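Local coordinates for outer membrane protein (Bartonella henselae, PDB 2FI9) that is of unknown function and, although named an outer membrane protein, folds as a compact alpha/beta domain of the DUF498/DUF598 family, at residues A[14-18]-A[110-114]; A[21-26]-A[124-128]; A[52-56]-A[81-87]; A[66-70]-A[94-98]. One frame throughout, in Å; residues are numbered along the deposited sequence.

Contacts 1 and 2 join the antiparallel sheet beginning at 18-22 to late parts of the chain: helix 103-115 and the C-terminal tail. They meet where Ile18 packs on Phe26 and Leu124. Contacts 3 and 4 flank helix 85-93 at start and end and touch through Leu83 and Ser98. All are partly buried; contact 1 lies nearest the chain centre (about 10 Å, centre to centre), contact 4 farthest (about 13 Å), most touching residues exposed. Contact 1 joins an asparagine amide to backbone beside Phe110 and Leu114. Contact 2 adds backbone bonds and a water to Phe26 packing. Contact 3 is apolar, without hydrogen bonds. Contact 4 has one backbone hydrogen bond where parallel strands begin.

Contact 1. Residues A[14-18]-A[110-114]; sequences GRAPI and FNVLL
Asn111 meets the backbone of Ile18 with both ends of its amide. OD1 of Asn111 accepts from Ile18 N at 2.9 Å. ND2 of Asn111 donates to Ile18 O, also at 2.9 Å and nearly straight, with 174° at the hydrogen. The contact fastens helix 103-115 of this alpha/beta domain to the loop that leads into strand 18-22. The amide grips a single residue at two points, much as the backbone of a neighbouring strand would. The two hydrogen bonds fix how the amide is turned. Ile18 O lies close to the amide plane of Asn111.

One helical turn on, Leu114 packs against the loop. Its CD2 presses on the backbone, 3.5 Å from Ala16 C, and also touches the Pro17 ring. Its CD1 lies 3.8 Å from Arg15 CB and over one face of the guanidinium. Phe110 approaches from deeper inside. CG of Phe110 is anti to the backbone N (chi1 176°), which sends the ring toward the loop. Arg15 CG and Ala16 O both come to the edge of that ring.

Further out, Phe110 rests on Val120 and Ala122 of strand 120-124 and on Cys39. Ile18 packs on Ile37 and Phe26. The guanidinium of Arg15 bonds through NH1 to Val120 O. At the ring edge, Phe110 CE2 stands 3.4 Å from Ala16 O.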
loop_
_atom_site.group_PDB
_atom_site.type_symbol
_atom_site.label_atom_id
_atom_site.label_comp_id
_atom_site.label_asym_id
_atom_site.label_seq_id
_atom_site.Cartn_x
_atom_site.Cartn_y
_atom_site.Cartn_z
ATOM N N GLY A 14 5.257 -12.013 -3.904
ATOM C CA GLY A 14 5.989 -11.390 -2.806
ATOM C C GLY A 14 6.081 -9.895 -3.057
ATOM O O GLY A 14 5.546 -9.400 -4.049
ATOM N N ARG A 15 6.767 -9.175 -2.180
ATOM C CA ARG A 15 7.003 -7.742 -2.402
ATOM C C ARG A 15 8.141 -7.533 -3.395
ATOM O O ARG A 15 9.052 -8.346 -3.465
ATOM C CB ARG A 15 7.349 -7.060 -1.088
ATOM C CG ARG A 15 6.162 -6.928 -0.155
ATOM C CD ARG A 15 6.597 -6.656 1.262
ATOM N NE ARG A 15 7.346 -7.782 1.826
ATOM C CZ ARG A 15 7.892 -7.772 3.037
ATOM N NH1 ARG A 15 7.779 -6.693 3.818
ATOM N NH2 ARG A 15 8.546 -8.840 3.472
ATOM N N ALA A 16 8.087 -6.436 -4.141
ATOM C CA ALA A 16 9.158 -6.042 -5.067
ATOM C C ALA A 16 9.220 -4.524 -5.056
ATOM O O ALA A 16 8.223 -3.886 -4.762
ATOM C CB ALA A 16 8.848 -6.534 -6.477
ATOM N N PRO A 17 10.379 -3.929 -5.392
ATOM C CA PRO A 17 10.315 -2.465 -5.534
ATOM C C PRO A 17 9.282 -2.072 -6.592
ATOM O O PRO A 17 9.092 -2.803 -7.576
ATOM C CB PRO A 17 11.723 -2.076 -6.004
ATOM C CG PRO A 17 12.589 -3.261 -5.720
ATOM C CD PRO A 17 11.724 -4.475 -5.606
ATOM N N ILE A 18 8.614 -0.947 -6.375
ATOM C CA ILE A 18 7.693 -0.394 -7.360
ATOM C C ILE A 18 8.514 0.561 -8.227
ATOM O O ILE A 18 8.970 1.611 -7.749
ATOM C CB ILE A 18 6.491 0.331 -6.684
ATOM C CG1 ILE A 18 5.725 -0.599 -5.736
ATOM C CG2 ILE A 18 5.548 0.953 -7.727
ATOM C CD1 ILE A 18 5.391 -1.972 -6.277
ATOM N N PHE A 110 8.139 3.178 0.523
ATOM C CA PHE A 110 8.050 1.713 0.450
ATOM C C PHE A 110 9.336 1.082 -0.090
ATOM O O PHE A 110 9.853 0.128 0.492
ATOM C CB PHE A 110 6.874 1.264 -0.416
ATOM C CG PHE A 110 6.792 -0.232 -0.589
ATOM C CD1 PHE A 110 6.340 -1.040 0.454
ATOM C CD2 PHE A 110 7.202 -0.843 -1.785
ATOM C CE1 PHE A 110 6.268 -2.424 0.313
ATOM C CE2 PHE A 110 7.132 -2.258 -1.939
ATOM C CZ PHE A 110 6.669 -3.044 -0.893
ATOM N N ASN A 111 9.837 1.608 -1.206
ATOM C CA ASN A 111 11.036 1.058 -1.832
ATOM C C ASN A 111 12.215 1.079 -0.874
ATOM O O ASN A 111 12.937 0.086 -0.754
ATOM C CB ASN A 111 11.370 1.809 -3.126
ATOM C CG ASN A 111 10.420 1.467 -4.259
ATOM O OD1 ASN A 111 9.621 0.537 -4.159
ATOM N ND2 ASN A 111 10.522 2.204 -5.356
ATOM N N VAL A 112 12.380 2.207 -0.177
ATOM C CA VAL A 112 13.502 2.398 0.729
ATOM C C VAL A 112 13.409 1.414 1.896
ATOM O O VAL A 112 14.372 0.689 2.182
ATOM C CB VAL A 112 13.586 3.872 1.224
ATOM C CG1 VAL A 112 14.426 3.971 2.495
ATOM C CG2 VAL A 112 14.164 4.771 0.121
ATOM N N LEU A 113 12.245 1.355 2.536
ATOM C CA LEU A 113 12.038 0.455 3.665
ATOM C C LEU A 113 12.124 -1.018 3.269
ATOM O O LEU A 113 12.638 -1.851 4.036
ATOM C CB LEU A 113 10.698 0.738 4.345
ATOM C CG LEU A 113 10.540 2.098 5.027
ATOM C CD1 LEU A 113 9.117 2.232 5.496
ATOM C CD2 LEU A 113 11.499 2.223 6.202
ATOM N N LEU A 114 11.626 -1.338 2.078
ATOM C CA LEU A 114 11.760 -2.697 1.538
ATOM C C LEU A 114 13.236 -3.115 1.401
ATOM O O LEU A 114 13.630 -4.218 1.806
ATOM C CB LEU A 114 11.027 -2.820 0.194
ATOM C CG LEU A 114 11.021 -4.240 -0.380
ATOM C CD1 LEU A 114 10.240 -5.193 0.535
ATOM C CD2 LEU A 114 10.446 -4.217 -1.780
#

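Contact 2. Residues A[21-26]-A[124-128]; sequences YGNGGF and LFAVE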
loop_
_atom_site.group_PDB
_atom_site.type_symbol
_atom_site.label_atom_id
_atom_site.label_comp_id
_atom_site.label_asym_id
_atom_site.label_seq_id
_atom_site.Cartn_x
_atom_site.Cartn_y
_atom_site.Cartn_z
ATOM N N TYR A 21 5.044 4.768 -11.088
ATOM C CA TYR A 21 3.635 5.033 -10.823
ATOM C C TYR A 21 3.213 6.109 -11.824
ATOM O O TYR A 21 4.053 6.658 -12.557
ATOM C CB TYR A 21 3.416 5.491 -9.371
ATOM C CG TYR A 21 4.126 6.783 -9.013
ATOM C CD1 TYR A 21 3.455 7.998 -9.061
ATOM C CD2 TYR A 21 5.473 6.787 -8.641
ATOM C CE1 TYR A 21 4.105 9.201 -8.747
ATOM C CE2 TYR A 21 6.129 7.982 -8.324
ATOM C CZ TYR A 21 5.443 9.171 -8.381
ATOM O OH TYR A 21 6.071 10.353 -8.063
ATOM N N GLY A 22 1.921 6.416 -11.852
ATOM C CA GLY A 22 1.368 7.290 -12.883
ATOM C C GLY A 22 0.589 6.461 -13.876
ATOM O O GLY A 22 0.682 5.216 -13.880
ATOM N N ASN A 23 -0.175 7.141 -14.727
ATOM C CA ASN A 23 -0.881 6.501 -15.831
ATOM C C ASN A 23 -1.894 5.463 -15.347
ATOM O O ASN A 23 -2.106 4.422 -15.990
ATOM C CB ASN A 23 0.116 5.877 -16.821
ATOM C CG ASN A 23 -0.557 5.381 -18.101
ATOM O OD1 ASN A 23 -1.469 6.028 -18.626
ATOM N ND2 ASN A 23 -0.109 4.229 -18.607
ATOM N N GLY A 24 -2.505 5.754 -14.204
ATOM C CA GLY A 24 -3.521 4.901 -13.610
ATOM C C GLY A 24 -2.988 3.544 -13.171
ATOM O O GLY A 24 -3.760 2.602 -12.970
ATOM N N GLY A 25 -1.676 3.427 -13.014
ATOM C CA GLY A 25 -1.144 2.181 -12.517
ATOM C C GLY A 25 0.268 2.196 -11.980
ATOM O O GLY A 25 0.787 3.226 -11.519
ATOM N N PHE A 26 0.890 1.027 -12.061
ATOM C CA PHE A 26 2.196 0.800 -11.470
ATOM C C PHE A 26 2.997 -0.137 -12.339
ATOM O O PHE A 26 2.435 -0.967 -13.078
ATOM C CB PHE A 26 2.051 0.215 -10.055
ATOM C CG PHE A 26 1.338 1.130 -9.106
ATOM C CD1 PHE A 26 2.009 2.195 -8.495
ATOM C CD2 PHE A 26 -0.019 0.950 -8.844
ATOM C CE1 PHE A 26 1.337 3.066 -7.615
ATOM C CE2 PHE A 26 -0.693 1.800 -7.990
ATOM C CZ PHE A 26 -0.018 2.878 -7.371
ATOM N N LEU A 124 -1.602 1.346 -2.257
ATOM C CA LEU A 124 -1.282 2.445 -3.163
ATOM C C LEU A 124 -2.425 2.759 -4.118
ATOM O O LEU A 124 -2.722 1.954 -5.000
ATOM C CB LEU A 124 0.001 2.127 -3.942
ATOM C CG LEU A 124 1.235 1.737 -3.112
ATOM C CD1 LEU A 124 2.332 1.129 -3.961
ATOM C CD2 LEU A 124 1.808 2.928 -2.347
ATOM N N PHE A 125 -3.052 3.926 -3.949
ATOM C CA PHE A 125 -4.046 4.389 -4.908
ATOM C C PHE A 125 -3.345 4.838 -6.167
ATOM O O PHE A 125 -2.465 5.681 -6.118
ATOM C CB PHE A 125 -4.856 5.534 -4.345
ATOM C CG PHE A 125 -5.950 6.023 -5.262
ATOM C CD1 PHE A 125 -7.100 5.264 -5.463
ATOM C CD2 PHE A 125 -5.849 7.265 -5.887
ATOM C CE1 PHE A 125 -8.115 5.719 -6.290
ATOM C CE2 PHE A 125 -6.887 7.744 -6.706
ATOM C CZ PHE A 125 -8.012 6.970 -6.910
ATOM N N ALA A 126 -3.752 4.273 -7.296
ATOM C CA ALA A 126 -3.112 4.561 -8.576
ATOM C C ALA A 126 -3.518 5.942 -9.036
ATOM O O ALA A 126 -4.699 6.236 -9.132
ATOM C CB ALA A 126 -3.532 3.549 -9.597
ATOM N N VAL A 127 -2.526 6.773 -9.324
ATOM C CA VAL A 127 -2.751 8.138 -9.797
ATOM C C VAL A 127 -2.493 8.250 -11.293
ATOM O O VAL A 127 -1.775 7.431 -11.884
ATOM C CB VAL A 127 -1.837 9.185 -9.070
ATOM C CG1 VAL A 127 -2.238 9.354 -7.621
ATOM C CG2 VAL A 127 -0.377 8.794 -9.160
ATOM N N GLU A 128 -3.080 9.282 -11.901
ATOM C CA GLU A 128 -2.756 9.641 -13.281
ATOM C C GLU A 128 -1.299 10.101 -13.339
ATOM O O GLU A 128 -0.588 9.800 -14.289
ATOM C CB GLU A 128 -3.673 10.753 -13.788
ATOM C CG GLU A 128 -5.104 10.338 -14.002
ATOM C CD GLU A 128 -5.265 9.373 -15.157
ATOM O OE1 GLU A 128 -6.178 8.523 -15.082
ATOM O OE2 GLU A 128 -4.479 9.448 -16.135
ATOM O OXT GLU A 128 -0.810 10.779 -12.412
HETATM O O HOH W 1 -0.304 5.371 -10.282
#
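The Phe26 ring meets the tail 124-128 with its far end. One face carries water 1, whose O lies 3.8 Å above the plane and offset toward the rim. Phe125 O lies at the edge, near the ring plane. Leu124 CB and Ala126 CB approach obliquely, with Leu124 CB 3.5 Å from Phe26 CZ. The Tyr21 ring also offers an edge: its CD1 is 3.9 Å from Val127 CG2, and the two side chains run side by side in the same direction. Phe26 reaches the tail because CG is anti to its own carbonyl carbon (chi1 -62°).

Backbone bonds hold the outer half. Asn23 N donates to Glu128 O, one of the C-terminal carboxylate oxygens, at 2.7 Å and 174°. Gly24 N donates to Val127 O at 3.0 Å. Both donors sit above the carbonyl planes. Water 1 accepts from Gly22 N and Val127 N and donates to Gly25 O, so it ties the tail to both strands of the hairpin. Ala126 CB lies against Gly24 O.

Around this, Ser36 OG bonds to Ala126 N and Thr103 OG1 to Phe125 O. Tyr21 packs on Val107 of helix 103-115.

Gly25 N bonds to Gly22 O across a type I' turn with Asn23-Gly24 at its corners, and water 1 bridges Gly22 N and Gly25 O. This is a beta hairpin linking strands 18-22 and 25-28, with the C-terminal tail laid against its tip.

Contact 3. Residues A[52-56]-A[81-87]; sequences PVPTQ and LRLPEEL
Val53 and Pro84 slide past each other in opposite directions, and Val53 CG1 lies only 3.4 Å from Pro84 CG. That is tighter than a usual carbon contact. The two branches of Val53 divide the work. CG1 is anti to the backbone N (chi1 -174°) and takes Pro84. CG2 turns to Leu81, whose CD1 is 3.7 Å away, and these side chains cross at about a right angle. The same Leu81 methyl also touches Pro52 CG, so Leu81 CD1 fits between two neighbouring residues of the 52-56 loop.

Leu87 is buried here, together with Pro54 and Leu83. It crosses Pro54 at a slant, with CD2 3.7 Å from Pro54 CG and 3.4 Å from Pro54 O. Its other methyl, CD1, reaches Gln56, near both CG and the backbone N. Leu83 comes to Pro54 at about a right angle and touches CG more loosely through CD1. At the outer end, the extended Gln56 lays NE2 on the aliphatic part of Glu86, 3.4 Å from Glu86 CB. The Glu86 chain bends at chi2 (82°) and takes its carboxylate away. No hydrogen bond crosses between the segments, so the fit rests on shape.

Inward, Pro54 and Leu83 both pack on Ile74 of strand 71-75, and Leu87 touches Ile59. Pro52 meets Phe125. Polar ties run to other parts: Thr55 N bonds to Asp58 OD2, and Leu81 O bonds to Thr100 OG1.

Pro84 is the N-cap residue of helix 85-93. The contact thus sets a proline-rich loop against the start of the connecting helix in the beta-alpha-beta unit formed by strands 71-75 and 97-101.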
loop_
_atom_site.group_PDB
_atom_site.type_symbol
_atom_site.label_atom_id
_atom_site.label_comp_id
_atom_site.label_asym_id
_atom_site.label_seq_id
_atom_site.Cartn_x
_atom_site.Cartn_y
_atom_site.Cartn_z
ATOM N N PRO A 52 -9.263 7.636 -3.404
ATOM C CA PRO A 52 -7.986 7.633 -2.700
ATOM C C PRO A 52 -8.048 7.328 -1.197
ATOM O O PRO A 52 -7.005 7.038 -0.604
ATOM C CB PRO A 52 -7.457 9.043 -2.950
ATOM C CG PRO A 52 -8.659 9.853 -3.176
ATOM C CD PRO A 52 -9.636 8.986 -3.865
ATOM N N VAL A 53 -9.232 7.379 -0.594
ATOM C CA VAL A 53 -9.362 7.058 0.832
ATOM C C VAL A 53 -9.707 5.576 0.981
ATOM O O VAL A 53 -10.742 5.132 0.488
ATOM C CB VAL A 53 -10.469 7.872 1.547
ATOM C CG1 VAL A 53 -10.428 7.580 3.035
ATOM C CG2 VAL A 53 -10.341 9.383 1.298
ATOM N N PRO A 54 -8.840 4.804 1.659
ATOM C CA PRO A 54 -9.074 3.377 1.760
ATOM C C PRO A 54 -10.281 3.046 2.625
ATOM O O PRO A 54 -10.640 3.818 3.526
ATOM C CB PRO A 54 -7.797 2.846 2.416
ATOM C CG PRO A 54 -7.177 3.971 3.062
ATOM C CD PRO A 54 -7.628 5.229 2.384
ATOM N N THR A 55 -10.904 1.912 2.317
ATOM C CA THR A 55 -12.017 1.395 3.090
ATOM C C THR A 55 -11.521 0.236 3.953
ATOM O O THR A 55 -10.367 -0.201 3.832
ATOM C CB THR A 55 -13.147 0.889 2.173
ATOM O OG1 THR A 55 -12.694 -0.265 1.461
ATOM C CG2 THR A 55 -13.554 1.961 1.175
ATOM N N GLN A 56 -12.395 -0.258 4.829
ATOM C CA GLN A 56 -12.087 -1.432 5.638
ATOM C C GLN A 56 -11.729 -2.641 4.767
ATOM O O GLN A 56 -10.733 -3.318 5.031
ATOM C CB GLN A 56 -13.239 -1.709 6.614
ATOM C CG GLN A 56 -13.439 -0.517 7.575
ATOM C CD GLN A 56 -14.717 -0.559 8.402
ATOM O OE1 GLN A 56 -15.230 -1.633 8.735
ATOM N NE2 GLN A 56 -15.218 0.623 8.763
ATOM N N LEU A 81 -4.093 12.511 2.378
ATOM C CA LEU A 81 -5.417 12.496 3.013
ATOM C C LEU A 81 -5.366 11.776 4.352
ATOM O O LEU A 81 -4.556 10.881 4.542
ATOM C CB LEU A 81 -6.424 11.788 2.104
ATOM C CG LEU A 81 -6.572 12.308 0.682
ATOM C CD1 LEU A 81 -7.689 11.554 -0.054
ATOM C CD2 LEU A 81 -6.832 13.824 0.671
ATOM N N ARG A 82 -6.232 12.179 5.281
ATOM C CA ARG A 82 -6.318 11.555 6.605
ATOM C C ARG A 82 -6.851 10.148 6.550
ATOM O O ARG A 82 -7.721 9.833 5.748
ATOM C CB ARG A 82 -7.229 12.391 7.522
ATOM C CG ARG A 82 -6.691 13.780 7.817
ATOM C CD ARG A 82 -5.449 13.786 8.734
ATOM N NE ARG A 82 -5.452 12.714 9.738
ATOM C CZ ARG A 82 -6.293 12.615 10.765
ATOM N NH1 ARG A 82 -7.243 13.525 10.960
ATOM N NH2 ARG A 82 -6.183 11.588 11.598
ATOM N N LEU A 83 -6.320 9.302 7.418
ATOM C CA LEU A 83 -6.806 7.947 7.562
ATOM C C LEU A 83 -8.100 8.017 8.383
ATOM O O LEU A 83 -8.118 8.635 9.444
ATOM C CB LEU A 83 -5.761 7.108 8.286
ATOM C CG LEU A 83 -5.982 5.607 8.342
ATOM C CD1 LEU A 83 -6.089 5.043 6.936
ATOM C CD2 LEU A 83 -4.822 4.973 9.100
ATOM N N PRO A 84 -9.199 7.431 7.866
ATOM C CA PRO A 84 -10.477 7.463 8.575
ATOM C C PRO A 84 -10.371 6.785 9.939
ATOM O O PRO A 84 -9.588 5.843 10.114
ATOM C CB PRO A 84 -11.418 6.668 7.662
ATOM C CG PRO A 84 -10.751 6.640 6.316
ATOM C CD PRO A 84 -9.288 6.736 6.565
ATOM N N GLU A 85 -11.172 7.261 10.876
ATOM C CA GLU A 85 -11.192 6.800 12.264
ATOM C C GLU A 85 -11.301 5.264 12.378
ATOM O O GLU A 85 -10.568 4.626 13.133
ATOM C CB GLU A 85 -12.349 7.499 12.994
ATOM C CG GLU A 85 -12.545 7.118 14.456
ATOM C CD GLU A 85 -13.636 7.936 15.135
ATOM O OE1 GLU A 85 -14.251 8.807 14.480
ATOM O OE2 GLU A 85 -13.891 7.717 16.336
ATOM N N GLU A 86 -12.232 4.693 11.624
ATOM C CA GLU A 86 -12.492 3.260 11.604
ATOM C C GLU A 86 -11.241 2.441 11.259
ATOM O O GLU A 86 -10.977 1.407 11.868
ATOM C CB GLU A 86 -13.602 2.961 10.592
ATOM C CG GLU A 86 -14.959 3.571 10.944
ATOM C CD GLU A 86 -15.136 5.060 10.550
ATOM O OE1 GLU A 86 -14.183 5.758 10.119
ATOM O OE2 GLU A 86 -16.280 5.545 10.696
ATOM N N LEU A 87 -10.470 2.920 10.289
ATOM C CA LEU A 87 -9.250 2.248 9.858
ATOM C C LEU A 87 -8.119 2.417 10.866
ATOM O O LEU A 87 -7.316 1.513 11.050
ATOM C CB LEU A 87 -8.820 2.779 8.484
ATOM C CG LEU A 87 -9.498 2.093 7.291
ATOM C CD1 LEU A 87 -10.971 2.405 7.152
ATOM C CD2 LEU A 87 -8.758 2.435 6.000
#

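Contact 4. Residues A[66-70]-A[94-98]; sequences SDQIE and KRISS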
loop_
_atom_site.group_PDB
_atom_site.type_symbol
_atom_site.label_atom_id
_atom_site.label_comp_id
_atom_site.label_asym_id
_atom_site.label_seq_id
_atom_site.Cartn_x
_atom_site.Cartn_y
_atom_site.Cartn_z
ATOM N N SER A 66 -1.195 -9.425 9.505
ATOM C CA SER A 66 -0.611 -8.448 10.437
ATOM C C SER A 66 0.552 -9.031 11.245
ATOM O O SER A 66 1.424 -8.297 11.693
ATOM C CB SER A 66 -1.678 -7.878 11.362
ATOM O OG SER A 66 -2.246 -8.891 12.177
ATOM N N ASP A 67 0.589 -10.352 11.397
ATOM C CA ASP A 67 1.716 -10.985 12.078
ATOM C C ASP A 67 3.044 -10.720 11.362
ATOM O O ASP A 67 4.097 -10.790 11.988
ATOM C CB ASP A 67 1.492 -12.493 12.266
ATOM C CG ASP A 67 0.784 -12.835 13.591
ATOM O OD1 ASP A 67 0.724 -11.983 14.507
ATOM O OD2 ASP A 67 0.310 -13.991 13.730
ATOM N N GLN A 68 2.996 -10.396 10.067
ATOM C CA GLN A 68 4.216 -10.182 9.264
ATOM C C GLN A 68 4.384 -8.738 8.792
ATOM O O GLN A 68 5.249 -8.450 7.974
ATOM C CB GLN A 68 4.245 -11.119 8.047
ATOM C CG GLN A 68 4.660 -12.566 8.344
ATOM C CD GLN A 68 3.471 -13.498 8.565
ATOM O OE1 GLN A 68 3.646 -14.667 8.944
ATOM N NE2 GLN A 68 2.258 -12.999 8.316
ATOM N N ILE A 69 3.545 -7.844 9.300
ATOM C CA ILE A 69 3.561 -6.429 8.910
ATOM C C ILE A 69 3.695 -5.571 10.155
ATOM O O ILE A 69 2.838 -5.634 11.040
ATOM C CB ILE A 69 2.264 -6.042 8.131
ATOM C CG1 ILE A 69 2.159 -6.885 6.845
ATOM C CG2 ILE A 69 2.237 -4.547 7.808
ATOM C CD1 ILE A 69 0.789 -6.861 6.194
ATOM N N GLU A 70 4.768 -4.778 10.229
ATOM C CA GLU A 70 4.926 -3.786 11.313
ATOM C C GLU A 70 4.490 -2.395 10.894
ATOM O O GLU A 70 4.026 -1.600 11.728
ATOM C CB GLU A 70 6.372 -3.689 11.781
ATOM C CG GLU A 70 6.909 -4.947 12.444
ATOM C CD GLU A 70 7.980 -4.633 13.472
ATOM O OE1 GLU A 70 7.718 -3.782 14.365
ATOM O OE2 GLU A 70 9.079 -5.234 13.392
ATOM N N LYS A 94 -4.202 -4.284 15.557
ATOM C CA LYS A 94 -3.288 -5.305 15.032
ATOM C C LYS A 94 -1.837 -4.863 15.191
ATOM O O LYS A 94 -0.932 -5.496 14.646
ATOM C CB LYS A 94 -3.596 -5.574 13.561
ATOM C CG LYS A 94 -4.963 -6.190 13.290
ATOM C CD LYS A 94 -5.015 -7.631 13.721
ATOM C CE LYS A 94 -6.347 -8.243 13.402
ATOM N NZ LYS A 94 -6.433 -9.568 14.053
ATOM N N ARG A 95 -1.633 -3.772 15.936
ATOM C CA ARG A 95 -0.311 -3.206 16.211
ATOM C C ARG A 95 0.468 -2.914 14.928
ATOM O O ARG A 95 1.677 -3.149 14.864
ATOM C CB ARG A 95 0.526 -4.130 17.114
ATOM C CG ARG A 95 -0.193 -4.695 18.345
ATOM C CD ARG A 95 -0.486 -3.630 19.341
ATOM N NE ARG A 95 -1.467 -4.057 20.341
ATOM C CZ ARG A 95 -2.332 -3.235 20.936
ATOM N NH1 ARG A 95 -2.351 -1.944 20.617
ATOM N NH2 ARG A 95 -3.185 -3.706 21.840
ATOM N N ILE A 96 -0.228 -2.443 13.903
ATOM C CA ILE A 96 0.438 -1.992 12.697
ATOM C C ILE A 96 0.570 -0.482 12.750
ATOM O O ILE A 96 -0.429 0.231 12.882
ATOM C CB ILE A 96 -0.326 -2.411 11.430
ATOM C CG1 ILE A 96 -0.431 -3.946 11.356
ATOM C CG2 ILE A 96 0.348 -1.838 10.168
ATOM C CD1 ILE A 96 -1.393 -4.409 10.317
ATOM N N SER A 97 1.803 0.000 12.676
ATOM C CA SER A 97 2.031 1.428 12.641
ATOM C C SER A 97 1.834 1.891 11.187
ATOM O O SER A 97 2.327 1.253 10.245
ATOM C CB SER A 97 3.394 1.792 13.262
ATOM O OG SER A 97 4.429 1.897 12.305
ATOM N N SER A 98 1.058 2.948 10.993
ATOM C CA SER A 98 0.673 3.328 9.643
ATOM C C SER A 98 0.656 4.818 9.426
ATOM O O SER A 98 0.520 5.605 10.368
ATOM C CB SER A 98 -0.682 2.708 9.265
ATOM O OG SER A 98 -1.728 3.226 10.071
#
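Glu70 O accepts a hydrogen bond from Ser97 N at 2.9 Å, with 154° at the hydrogen. The donor is tilted 27° from the carbonyl plane. CB and OG of Ser97 lie close to the same oxygen. Backbone bonding carries on from Ser97 to Leu72, and Glu70 pairs with Ala119 as well. This is the start of the parallel pairing of strands 71-75 and 97-101, which helix 85-93 joins as a beta-alpha-beta crossover.

That helix ends in a Schellman motif that runs into segment 94-98. Arg95, with positive phi, is its C-prime residue: Ile96 N bonds to Leu91 O, and Arg95 N to Trp92 O. The turn brings Ile96 back over the 66-70 segment. Its CD1 lies 3.6 Å from Ser66 CB, and its CG1 is 3.7 Å from Ile69 O. CG2 of Ile96 meets CG2 of Ile69 at 4.1 Å. In both isoleucines this branch is anti to the backbone N, and the two side chains slant across each other. Val62 of helix 60-64 packs on both.

Lys94 bends at chi2 (-72°) and runs over Ser66, its CD packing 3.4 Å from Ser66 OG. The weak hydrogen bond of that hydroxyl is with Leu63 O.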